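Local coordinates for protein CDP-glucose-4,6-dehydratase (Yersinia pseudotuberculosis, PDB 1RKX) that binds NAD in a Rossmann-type domain and catalyses the 4,6-dehydration of CDP-D-glucose, as an extended short-chain dehydrogenase/reductase, at residues N129-S132 against D133-D137; L243-A246 against Q247-T251; Q233-L236 against E237-G241; V112-L115 against E116-H120. All blocks are in the same frame, centred on the assembly; numbering follows the deposited sequence.

Contact 1: N129-S132 against D133-D137; sequences NITS and DKCYD. With NAD (nicotinamide-adenine-dinucleotide), chain G.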
loop_
_atom_site.group_PDB
_atom_site.type_symbol
_atom_site.label_atom_id
_atom_site.label_comp_id
_atom_site.label_asym_id
_atom_site.label_seq_id
_atom_site.Cartn_x
_atom_site.Cartn_y
_atom_site.Cartn_z
ATOM N N ASN C 129 1.882 -21.813 14.977
ATOM C CA ASN C 129 0.458 -21.595 15.118
ATOM C C ASN C 129 -0.242 -21.599 13.765
ATOM O O ASN C 129 -0.011 -20.727 12.932
ATOM C CB ASN C 129 0.213 -20.268 15.842
ATOM C CG ASN C 129 -1.244 -19.885 15.863
ATOM O OD1 ASN C 129 -2.120 -20.746 15.781
ATOM N ND2 ASN C 129 -1.518 -18.589 15.989
ATOM N N ILE C 130 -1.094 -22.593 13.560
ATOM C CA ILE C 130 -1.850 -22.722 12.324
ATOM C C ILE C 130 -3.054 -21.785 12.363
ATOM O O ILE C 130 -3.946 -21.923 13.209
ATOM C CB ILE C 130 -2.369 -24.168 12.115
ATOM C CG1 ILE C 130 -1.220 -25.089 11.701
ATOM C CG2 ILE C 130 -3.449 -24.193 11.039
ATOM C CD1 ILE C 130 -0.149 -25.254 12.756
ATOM N N THR C 131 -3.073 -20.823 11.451
ATOM C CA THR C 131 -4.195 -19.899 11.391
ATOM C C THR C 131 -5.034 -20.299 10.182
ATOM O O THR C 131 -5.777 -21.283 10.250
ATOM C CB THR C 131 -3.702 -18.428 11.307
ATOM O OG1 THR C 131 -2.854 -18.251 10.168
ATOM C CG2 THR C 131 -2.927 -18.075 12.569
ATOM N N SER C 132 -4.905 -19.585 9.066
ATOM C CA SER C 132 -5.683 -19.931 7.879
ATOM C C SER C 132 -5.305 -19.069 6.693
ATOM O O SER C 132 -4.758 -17.991 6.865
ATOM C CB SER C 132 -7.180 -19.748 8.155
ATOM O OG SER C 132 -7.949 -19.992 6.984
ATOM N N ASP C 133 -5.582 -19.554 5.488
ATOM C CA ASP C 133 -5.306 -18.762 4.299
ATOM C C ASP C 133 -6.336 -17.620 4.295
ATOM O O ASP C 133 -6.143 -16.596 3.637
ATOM C CB ASP C 133 -5.426 -19.621 3.026
ATOM C CG ASP C 133 -6.814 -20.205 2.834
ATOM O OD1 ASP C 133 -7.388 -20.708 3.825
ATOM O OD2 ASP C 133 -7.324 -20.175 1.685
ATOM N N LYS C 134 -7.409 -17.789 5.068
ATOM C CA LYS C 134 -8.472 -16.783 5.154
ATOM C C LYS C 134 -8.219 -15.661 6.169
ATOM O O LYS C 134 -9.107 -14.855 6.435
ATOM C CB LYS C 134 -9.809 -17.459 5.486
ATOM C CG LYS C 134 -10.200 -18.570 4.522
ATOM C CD LYS C 134 -10.237 -18.067 3.090
ATOM C CE LYS C 134 -10.532 -19.199 2.110
ATOM N NZ LYS C 134 -11.887 -19.789 2.327
ATOM N N CYS C 135 -7.020 -15.594 6.737
ATOM C CA CYS C 135 -6.744 -14.543 7.713
ATOM C C CYS C 135 -6.561 -13.174 7.047
ATOM O O CYS C 135 -6.632 -12.144 7.712
ATOM C CB CYS C 135 -5.486 -14.874 8.521
ATOM S SG CYS C 135 -3.990 -14.878 7.541
ATOM N N TYR C 136 -6.327 -13.164 5.739
ATOM C CA TYR C 136 -6.103 -11.908 5.025
ATOM C C TYR C 136 -7.352 -11.108 4.717
ATOM O O TYR C 136 -8.379 -11.665 4.337
ATOM C CB TYR C 136 -5.382 -12.151 3.696
ATOM C CG TYR C 136 -3.987 -12.711 3.822
ATOM C CD1 TYR C 136 -3.742 -14.080 3.652
ATOM C CD2 TYR C 136 -2.907 -11.872 4.092
ATOM C CE1 TYR C 136 -2.452 -14.592 3.747
ATOM C CE2 TYR C 136 -1.612 -12.373 4.189
ATOM C CZ TYR C 136 -1.392 -13.730 4.014
ATOM O OH TYR C 136 -0.117 -14.235 4.100
ATOM N N ASP C 137 -7.249 -9.792 4.877
ATOM C CA ASP C 137 -8.350 -8.906 4.546
ATOM C C ASP C 137 -8.559 -9.182 3.058
ATOM O O ASP C 137 -7.622 -9.068 2.269
ATOM C CB ASP C 137 -7.929 -7.453 4.781
ATOM C CG ASP C 137 -8.962 -6.459 4.305
ATOM O OD1 ASP C 137 -10.169 -6.750 4.420
ATOM O OD2 ASP C 137 -8.566 -5.376 3.827
HETATM P PA NAD G . -10.775 -30.585 11.856
HETATM O O1A NAD G . -12.141 -30.160 12.231
HETATM O O2A NAD G . -10.625 -31.943 11.267
HETATM O O5B NAD G . -9.785 -30.487 13.119
HETATM C C5B NAD G . -10.028 -29.470 14.121
HETATM C C4B NAD G . -9.412 -29.868 15.463
HETATM O O4B NAD G . -9.779 -28.759 16.315
HETATM C C3B NAD G . -10.065 -31.099 16.075
HETATM O O3B NAD G . -9.000 -31.976 16.496
HETATM C C2B NAD G . -10.885 -30.514 17.209
HETATM O O2B NAD G . -11.120 -31.451 18.297
HETATM C C1B NAD G . -10.073 -29.298 17.575
HETATM N N9A NAD G . -10.838 -28.324 18.337
HETATM C C8A NAD G . -11.851 -27.515 17.893
HETATM N N7A NAD G . -12.363 -26.736 18.843
HETATM C C5A NAD G . -11.636 -27.066 19.970
HETATM C C6A NAD G . -11.702 -26.594 21.299
HETATM N N6A NAD G . -12.529 -25.679 21.761
HETATM N N1A NAD G . -10.827 -27.133 22.206
HETATM C C2A NAD G . -9.953 -28.092 21.757
HETATM N N3A NAD G . -9.802 -28.605 20.555
HETATM C C4A NAD G . -10.686 -28.044 19.685
HETATM O O3 NAD G . -10.177 -29.508 10.898
HETATM P PN NAD G . -8.735 -29.436 10.128
HETATM O O1N NAD G . -9.083 -29.465 8.704
HETATM O O2N NAD G . -7.917 -30.597 10.561
HETATM O O5D NAD G . -8.194 -28.005 10.533
HETATM C C5D NAD G . -6.973 -27.957 11.278
HETATM C C4D NAD G . -6.561 -26.516 11.506
HETATM O O4D NAD G . -6.260 -25.997 10.168
HETATM C C3D NAD G . -7.588 -25.535 12.072
HETATM O O3D NAD G . -6.879 -24.516 12.804
HETATM C C2D NAD G . -8.220 -24.967 10.808
HETATM O O2D NAD G . -8.853 -23.706 11.085
HETATM C C1D NAD G . -7.011 -24.830 9.922
HETATM N N1N NAD G . -7.369 -24.732 8.511
HETATM C C2N NAD G . -7.777 -25.842 7.751
HETATM C C3N NAD G . -8.051 -25.716 6.286
HETATM C C7N NAD G . -8.419 -26.940 5.551
HETATM O O7N NAD G . -8.620 -26.819 4.333
HETATM N N7N NAD G . -8.540 -28.151 6.134
HETATM C C4N NAD G . -8.031 -24.339 5.661
HETATM C C5N NAD G . -7.607 -23.269 6.616
HETATM C C6N NAD G . -7.307 -23.449 7.884
#
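Ser-132 OG has two hydrogen-bond partners: it accepts from Lys-134 N at 3.0 Å along a nearly straight N-H (165°), and it is bonded to Tyr-157 OH. The hydroxyl lies anti to its own backbone N (chi1 176°), a rotation that swings it forward over the start of the following turn, where CB and CG of Lys-134 also pack against it. The next bond uses the backbone of the same residue. Cys-135 N donates to Ser-132 O at 3.3 Å, coming from well above the carbonyl plane, and the two bonds together wind 132-135 into a tight turn. Cys-135 SG is folded back to 3.3 Å from Ser-132 O, and the same sulfur lies over one face of the Tyr-136 ring, offset toward the rim.

The turn borders the cofactor. Ser-132 OG comes within 3.3 Å of C5N on the nicotinamide ring of NAD, Asp-133 OD1 is 3.8 Å from the same carbon, and Ile-130 CG2 packs against the ribose at O4D (3.5 Å). With Tyr-157 and the NAD-binding Lys-161, Ser-132 matches the Ser-Tyr-Lys group of the short-chain dehydrogenase/reductase family, so a catalytic part for it is probable by analogy. Thr-131 O accepts from Lys-161 NZ, and Thr-131 OG1 is bonded to Glu-165. The chain thus leaves the end of parallel strand 126-130, beside strand 187-192, and turns against helix 156-175, which supplies Tyr-157 to Ser-132 and Lys-161 to NAD.

Contact 2: L243-A246 against Q247-T251; sequences LLLA and QKLYT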
loop_
_atom_site.group_PDB
_atom_site.type_symbol
_atom_site.label_atom_id
_atom_site.label_comp_id
_atom_site.label_asym_id
_atom_site.label_seq_id
_atom_site.Cartn_x
_atom_site.Cartn_y
_atom_site.Cartn_z
ATOM N N LEU C 243 6.571 -28.673 9.291
ATOM C CA LEU C 243 7.670 -29.430 9.895
ATOM C C LEU C 243 9.008 -28.768 9.595
ATOM O O LEU C 243 9.847 -28.620 10.483
ATOM C CB LEU C 243 7.670 -30.874 9.380
ATOM C CG LEU C 243 6.491 -31.761 9.804
ATOM C CD1 LEU C 243 6.463 -33.029 8.959
ATOM C CD2 LEU C 243 6.600 -32.098 11.286
ATOM N N LEU C 244 9.202 -28.365 8.341
ATOM C CA LEU C 244 10.435 -27.703 7.933
ATOM C C LEU C 244 10.626 -26.421 8.732
ATOM O O LEU C 244 11.724 -26.127 9.208
ATOM C CB LEU C 244 10.379 -27.377 6.437
ATOM C CG LEU C 244 11.584 -26.650 5.845
ATOM C CD1 LEU C 244 12.835 -27.518 5.996
ATOM C CD2 LEU C 244 11.316 -26.349 4.374
ATOM N N LEU C 245 9.552 -25.652 8.876
ATOM C CA LEU C 245 9.606 -24.407 9.631
ATOM C C LEU C 245 9.932 -24.670 11.100
ATOM O O LEU C 245 10.736 -23.957 11.696
ATOM C CB LEU C 245 8.268 -23.666 9.536
ATOM C CG LEU C 245 8.131 -22.394 10.380
ATOM C CD1 LEU C 245 9.170 -21.370 9.959
ATOM C CD2 LEU C 245 6.720 -21.829 10.220
ATOM N N ALA C 246 9.298 -25.688 11.679
ATOM C CA ALA C 246 9.529 -26.026 13.079
ATOM C C ALA C 246 11.006 -26.314 13.321
ATOM O O ALA C 246 11.588 -25.858 14.306
ATOM C CB ALA C 246 8.697 -27.238 13.470
ATOM N N GLN C 247 11.603 -27.081 12.418
ATOM C CA GLN C 247 13.007 -27.431 12.559
ATOM C C GLN C 247 13.868 -26.175 12.546
ATOM O O GLN C 247 14.769 -26.025 13.369
ATOM C CB GLN C 247 13.440 -28.375 11.434
ATOM C CG GLN C 247 14.674 -29.180 11.792
ATOM C CD GLN C 247 15.181 -30.021 10.643
ATOM O OE1 GLN C 247 14.395 -30.566 9.861
ATOM N NE2 GLN C 247 16.500 -30.148 10.542
ATOM N N LYS C 248 13.581 -25.265 11.621
ATOM C CA LYS C 248 14.347 -24.033 11.524
ATOM C C LYS C 248 14.155 -23.130 12.734
ATOM O O LYS C 248 15.109 -22.520 13.206
ATOM C CB LYS C 248 14.001 -23.285 10.235
ATOM C CG LYS C 248 14.633 -23.907 9.001
ATOM C CD LYS C 248 14.490 -23.011 7.789
ATOM C CE LYS C 248 15.334 -23.515 6.627
ATOM N NZ LYS C 248 14.947 -24.886 6.199
ATOM N N LEU C 249 12.926 -23.039 13.234
ATOM C CA LEU C 249 12.654 -22.223 14.415
ATOM C C LEU C 249 13.452 -22.784 15.592
ATOM O O LEU C 249 13.992 -22.037 16.407
ATOM C CB LEU C 249 11.160 -22.260 14.757
ATOM C CG LEU C 249 10.211 -21.479 13.842
ATOM C CD1 LEU C 249 8.774 -21.920 14.100
ATOM C CD2 LEU C 249 10.386 -19.991 14.073
ATOM N N TYR C 250 13.514 -24.108 15.667
ATOM C CA TYR C 250 14.222 -24.784 16.747
ATOM C C TYR C 250 15.729 -24.558 16.677
ATOM O O TYR C 250 16.343 -24.084 17.636
ATOM C CB TYR C 250 13.934 -26.288 16.691
ATOM C CG TYR C 250 14.462 -27.072 17.877
ATOM C CD1 TYR C 250 13.608 -27.490 18.895
ATOM C CD2 TYR C 250 15.818 -27.391 17.984
ATOM C CE1 TYR C 250 14.084 -28.207 19.990
ATOM C CE2 TYR C 250 16.307 -28.105 19.079
ATOM C CZ TYR C 250 15.435 -28.510 20.076
ATOM O OH TYR C 250 15.912 -29.216 21.160
ATOM N N THR C 251 16.312 -24.884 15.529
ATOM C CA THR C 251 17.753 -24.764 15.335
ATOM C C THR C 251 18.290 -23.366 15.068
ATOM O O THR C 251 19.308 -22.985 15.637
ATOM C CB THR C 251 18.223 -25.677 14.193
ATOM O OG1 THR C 251 17.705 -25.184 12.952
ATOM C CG2 THR C 251 17.729 -27.101 14.412
HETATM O O HOH W 1 11.941 -30.984 9.729
#
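Gln-247 N donates to Leu-243 O at 3.0 Å, and a water adds a weak bond to that same carbonyl, bridging it to Gln-247 OE1. The glutamine reaches the water by an extended chain; its OE1 also takes a weak bond from Asn-3 N. One step on, Lys-248 N is satisfied by Leu-244 O at 3.2 Å, and Leu-249 N by Leu-245 O at 2.8 Å. Tyr-250 N completes the set on Ala-246 O (2.9 Å). This is the regular i to i+4 ladder of an alpha-helix, the last two turns of helix 236-251, which packs on strand 187-192 of the Rossmann sheet through Leu-245 and Leu-249 and also meets helix 4-7.

Leu-245 and Leu-249 make the sheet-facing side, their branches crossing with CG of the first 3.8 Å from CD1 of the second. Lys-248 runs alongside Leu-244, pointing the same way, and bends only at its last torsion (60°), which brings NZ to 3.4 Å from Leu-244 CD1; the ammonium is bonded to Leu-314 O. Tyr-250 OH bonds to Glu-82, and its ring meets Phe-6 edge-to-face and Lys-10 in a cation-pi contact.

Contact 3: Q233-L236 against E237-G241; sequences QHVL and EPLSG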
loop_
_atom_site.group_PDB
_atom_site.type_symbol
_atom_site.label_atom_id
_atom_site.label_comp_id
_atom_site.label_asym_id
_atom_site.label_seq_id
_atom_site.Cartn_x
_atom_site.Cartn_y
_atom_site.Cartn_z
ATOM N N GLN C 233 -4.547 -28.763 -2.436
ATOM C CA GLN C 233 -3.247 -29.351 -2.132
ATOM C C GLN C 233 -3.421 -30.516 -1.169
ATOM O O GLN C 233 -4.277 -30.482 -0.279
ATOM C CB GLN C 233 -2.311 -28.311 -1.515
ATOM C CG GLN C 233 -2.862 -27.637 -0.266
ATOM C CD GLN C 233 -1.946 -26.556 0.272
ATOM O OE1 GLN C 233 -2.366 -25.707 1.067
ATOM N NE2 GLN C 233 -0.683 -26.586 -0.148
ATOM N N HIS C 234 -2.615 -31.555 -1.354
ATOM C CA HIS C 234 -2.691 -32.712 -0.479
ATOM C C HIS C 234 -2.279 -32.238 0.908
ATOM O O HIS C 234 -1.380 -31.400 1.051
ATOM C CB HIS C 234 -1.758 -33.817 -0.978
ATOM C CG HIS C 234 -1.942 -35.126 -0.277
ATOM N ND1 HIS C 234 -1.440 -35.374 0.983
ATOM C CD2 HIS C 234 -2.587 -36.254 -0.653
ATOM C CE1 HIS C 234 -1.766 -36.600 1.352
ATOM N NE2 HIS C 234 -2.463 -37.156 0.377
ATOM N N VAL C 235 -2.940 -32.775 1.927
ATOM C CA VAL C 235 -2.673 -32.395 3.307
ATOM C C VAL C 235 -1.196 -32.469 3.701
ATOM O O VAL C 235 -0.728 -31.680 4.518
ATOM C CB VAL C 235 -3.528 -33.252 4.285
ATOM C CG1 VAL C 235 -3.210 -34.735 4.114
ATOM C CG2 VAL C 235 -3.290 -32.798 5.721
ATOM N N LEU C 236 -0.449 -33.399 3.117
ATOM C CA LEU C 236 0.962 -33.514 3.460
ATOM C C LEU C 236 1.825 -32.356 2.940
ATOM O O LEU C 236 2.916 -32.117 3.455
ATOM C CB LEU C 236 1.519 -34.848 2.957
ATOM C CG LEU C 236 0.854 -36.099 3.547
ATOM C CD1 LEU C 236 1.479 -37.347 2.939
ATOM C CD2 LEU C 236 1.008 -36.104 5.072
ATOM N N GLU C 237 1.340 -31.632 1.933
ATOM C CA GLU C 237 2.099 -30.512 1.374
ATOM C C GLU C 237 2.309 -29.395 2.406
ATOM O O GLU C 237 3.445 -29.051 2.721
ATOM C CB GLU C 237 1.399 -29.978 0.119
ATOM C CG GLU C 237 1.199 -31.048 -0.969
ATOM C CD GLU C 237 2.363 -31.157 -1.951
ATOM O OE1 GLU C 237 3.541 -31.110 -1.525
ATOM O OE2 GLU C 237 2.097 -31.309 -3.163
ATOM N N PRO C 238 1.225 -28.803 2.937
ATOM C CA PRO C 238 1.478 -27.752 3.923
ATOM C C PRO C 238 2.139 -28.309 5.183
ATOM O O PRO C 238 2.977 -27.646 5.791
ATOM C CB PRO C 238 0.087 -27.177 4.194
ATOM C CG PRO C 238 -0.834 -28.337 3.895
ATOM C CD PRO C 238 -0.214 -28.907 2.639
ATOM N N LEU C 239 1.770 -29.529 5.568
ATOM C CA LEU C 239 2.355 -30.134 6.762
ATOM C C LEU C 239 3.873 -30.256 6.623
ATOM O O LEU C 239 4.608 -30.054 7.591
ATOM C CB LEU C 239 1.727 -31.506 7.034
ATOM C CG LEU C 239 0.508 -31.502 7.971
ATOM C CD1 LEU C 239 -0.532 -30.507 7.482
ATOM C CD2 LEU C 239 -0.075 -32.904 8.063
ATOM N N SER C 240 4.351 -30.578 5.424
ATOM C CA SER C 240 5.793 -30.685 5.226
ATOM C C SER C 240 6.401 -29.315 5.489
ATOM O O SER C 240 7.491 -29.209 6.043
ATOM C CB SER C 240 6.129 -31.164 3.805
ATOM O OG SER C 240 5.730 -30.236 2.808
ATOM N N GLY C 241 5.679 -28.264 5.106
ATOM C CA GLY C 241 6.166 -26.915 5.337
ATOM C C GLY C 241 6.194 -26.588 6.820
ATOM O O GLY C 241 7.135 -25.961 7.302
HETATM O O HOH W 2 -0.835 -31.710 -3.671
#
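Glu-237 N donates to His-234 O at 2.9 Å, from above the carbonyl plane, and the first methylenes of its side chain lean on that oxygen. The chain then bends sharply at chi2 (-89°), carrying OE2 round to a water shared with His-234 N; the carboxylate is also bonded to Tyr-353, Arg-319 N and Trp-320 N, so this buried acid is well supplied with donors. Pro-238 has no N-H to give. Its CD sits 3.2 Å from His-234 O, and the Gln-233 side chain comes against the ring from the opposite direction.

Here the chain passes from strand 229-234 into helix 236-251, and His-234 caps the junction: ND1 accepts from Leu-236 N at 3.1 Å, almost straight (172°) and in the ring plane. His-234 NE2 is bonded to Glu-349, which holds the far side of the imidazole.

Leu-239 N makes a long, weak bond to Val-235 O, and its CD1 and CD2 each lie 4.0 Å from Val-235 CG2; Val-235 also touches Phe-20 and Val-196, both NAD-binding residues. Ser-240 N then bonds to Leu-236 O at 2.9 Å, while its OG donates back to Glu-237 O at 2.6 Å.

Contact 4: V112-L115 against E116-H120; sequences VYLL and EAIRH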
loop_
_atom_site.group_PDB
_atom_site.type_symbol
_atom_site.label_atom_id
_atom_site.label_comp_id
_atom_site.label_asym_id
_atom_site.label_seq_id
_atom_site.Cartn_x
_atom_site.Cartn_y
_atom_site.Cartn_z
ATOM N N VAL C 112 -4.799 -17.372 22.624
ATOM C CA VAL C 112 -4.258 -16.593 23.735
ATOM C C VAL C 112 -3.862 -17.516 24.893
ATOM O O VAL C 112 -2.760 -17.398 25.440
ATOM C CB VAL C 112 -5.286 -15.549 24.248
ATOM C CG1 VAL C 112 -4.813 -14.956 25.577
ATOM C CG2 VAL C 112 -5.456 -14.439 23.208
ATOM N N TYR C 113 -4.751 -18.438 25.259
ATOM C CA TYR C 113 -4.475 -19.377 26.352
ATOM C C TYR C 113 -3.261 -20.268 26.060
ATOM O O TYR C 113 -2.471 -20.573 26.959
ATOM C CB TYR C 113 -5.699 -20.257 26.619
ATOM C CG TYR C 113 -6.924 -19.504 27.114
ATOM C CD1 TYR C 113 -8.204 -19.993 26.862
ATOM C CD2 TYR C 113 -6.806 -18.301 27.823
ATOM C CE1 TYR C 113 -9.337 -19.311 27.293
ATOM C CE2 TYR C 113 -7.941 -17.609 28.264
ATOM C CZ TYR C 113 -9.199 -18.123 27.990
ATOM O OH TYR C 113 -10.330 -17.458 28.398
ATOM N N LEU C 114 -3.117 -20.691 24.810
ATOM C CA LEU C 114 -1.988 -21.535 24.425
ATOM C C LEU C 114 -0.672 -20.776 24.581
ATOM O O LEU C 114 0.285 -21.281 25.184
ATOM C CB LEU C 114 -2.132 -21.996 22.972
ATOM C CG LEU C 114 -0.938 -22.841 22.511
ATOM C CD1 LEU C 114 -1.350 -24.299 22.449
ATOM C CD2 LEU C 114 -0.442 -22.359 21.162
ATOM N N LEU C 115 -0.625 -19.562 24.036
ATOM C CA LEU C 115 0.576 -18.735 24.115
ATOM C C LEU C 115 0.896 -18.346 25.558
ATOM O O LEU C 115 2.065 -18.284 25.945
ATOM C CB LEU C 115 0.417 -17.485 23.239
ATOM C CG LEU C 115 0.297 -17.785 21.737
ATOM C CD1 LEU C 115 -0.053 -16.514 20.962
ATOM C CD2 LEU C 115 1.614 -18.375 21.239
ATOM N N GLU C 116 -0.139 -18.104 26.361
ATOM C CA GLU C 116 0.068 -17.750 27.764
ATOM C C GLU C 116 0.688 -18.938 28.508
ATOM O O GLU C 116 1.596 -18.770 29.326
ATOM C CB GLU C 116 -1.267 -17.364 28.413
ATOM C CG GLU C 116 -1.172 -16.850 29.852
ATOM C CD GLU C 116 -0.439 -15.520 29.978
ATOM O OE1 GLU C 116 -0.111 -14.890 28.947
ATOM O OE2 GLU C 116 -0.195 -15.098 31.130
ATOM N N ALA C 117 0.198 -20.140 28.218
ATOM C CA ALA C 117 0.719 -21.344 28.858
ATOM C C ALA C 117 2.191 -21.519 28.502
ATOM O O ALA C 117 3.028 -21.804 29.362
ATOM C CB ALA C 117 -0.077 -22.564 28.410
ATOM N N ILE C 118 2.506 -21.337 27.223
ATOM C CA ILE C 118 3.875 -21.473 26.751
ATOM C C ILE C 118 4.779 -20.452 27.436
ATOM O O ILE C 118 5.908 -20.762 27.834
ATOM C CB ILE C 118 3.935 -21.292 25.217
ATOM C CG1 ILE C 118 3.197 -22.455 24.549
ATOM C CG2 ILE C 118 5.387 -21.201 24.746
ATOM C CD1 ILE C 118 3.073 -22.344 23.038
ATOM N N ARG C 119 4.261 -19.238 27.585
ATOM C CA ARG C 119 4.989 -18.151 28.220
ATOM C C ARG C 119 5.405 -18.505 29.650
ATOM O O ARG C 119 6.545 -18.274 30.055
ATOM C CB ARG C 119 4.105 -16.900 28.227
ATOM C CG ARG C 119 4.737 -15.654 28.805
ATOM C CD ARG C 119 3.918 -14.425 28.434
ATOM N NE ARG C 119 2.784 -14.162 29.319
ATOM C CZ ARG C 119 2.869 -13.452 30.439
ATOM N NH1 ARG C 119 4.038 -12.939 30.811
ATOM N NH2 ARG C 119 1.785 -13.232 31.175
ATOM N N HIS C 120 4.482 -19.084 30.408
ATOM C CA HIS C 120 4.760 -19.433 31.798
ATOM C C HIS C 120 5.491 -20.749 32.032
ATOM O O HIS C 120 6.326 -20.842 32.929
ATOM C CB HIS C 120 3.461 -19.404 32.599
ATOM C CG HIS C 120 2.850 -18.041 32.686
ATOM N ND1 HIS C 120 3.537 -16.951 33.180
ATOM C CD2 HIS C 120 1.632 -17.580 32.316
ATOM C CE1 HIS C 120 2.768 -15.879 33.108
ATOM N NE2 HIS C 120 1.607 -16.234 32.587
#
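Four i to i+4 backbone bonds run through this part of helix 100-121, from Glu-116 N to Val-112 O (2.9 Å), Ala-117 N to Tyr-113 O, Ile-118 N to Leu-114 O, and Arg-119 N to Leu-115 O (2.9 Å). On its inner side Leu-114 CD2 meets Ile-118 CD1 at 4.0 Å, and the pair packs on strand 83-86 through His-86 and Val-84. Ile-118 CG1, beside the backbone N (chi1 -67°), also lies close to Leu-114 O. Ala-117 CB is 3.4 Å from Tyr-113 O, on the flank that meets helix 69-79.

The polar flank belongs to Glu-116. Arg-119 grips it side-on with two nitrogens: NE reaches OE1 at 3.0 Å from above the carboxylate plane, and NH2 forms the salt bridge to OE2 at 2.7 Å on the syn side. His-120 NE2 donates to the same OE2 at 2.6 Å, again from above the carboxylate, while its CE1 lies over one face of the guanidinium. OE1 is bonded to Tyr-171 of helix 156-175, and Val-101 of a second subunit packs against Glu-116. With donors on both oxygens, this largely buried carboxylate probably stays ionised, its charge balanced by Arg-119 at the subunit interface.

Contacts 2 and 3 share helix 236-251: contact 3 holds its entrance from strand 229-234, and the only partly buried contact 2 its final turns, where polar side-chain ends reach partners in other parts of the chain. Contact 3 lies deepest, about 8 Å from the chain centre, whereas contact 4 is farthest out, about 21 Å, yet buried, with a second subunit packing beside it. Helix 100-121 of contact 4 leads on to strand 126-130, whose end carries contact 1. Only contact 1 touches NAD, through van der Waals contacts; contact 4 relies on a salt bridge, contact 3 adds a buried, multiply bonded glutamate to its histidine cap, and contact 2 relies mainly on helix bonds and leucine packing.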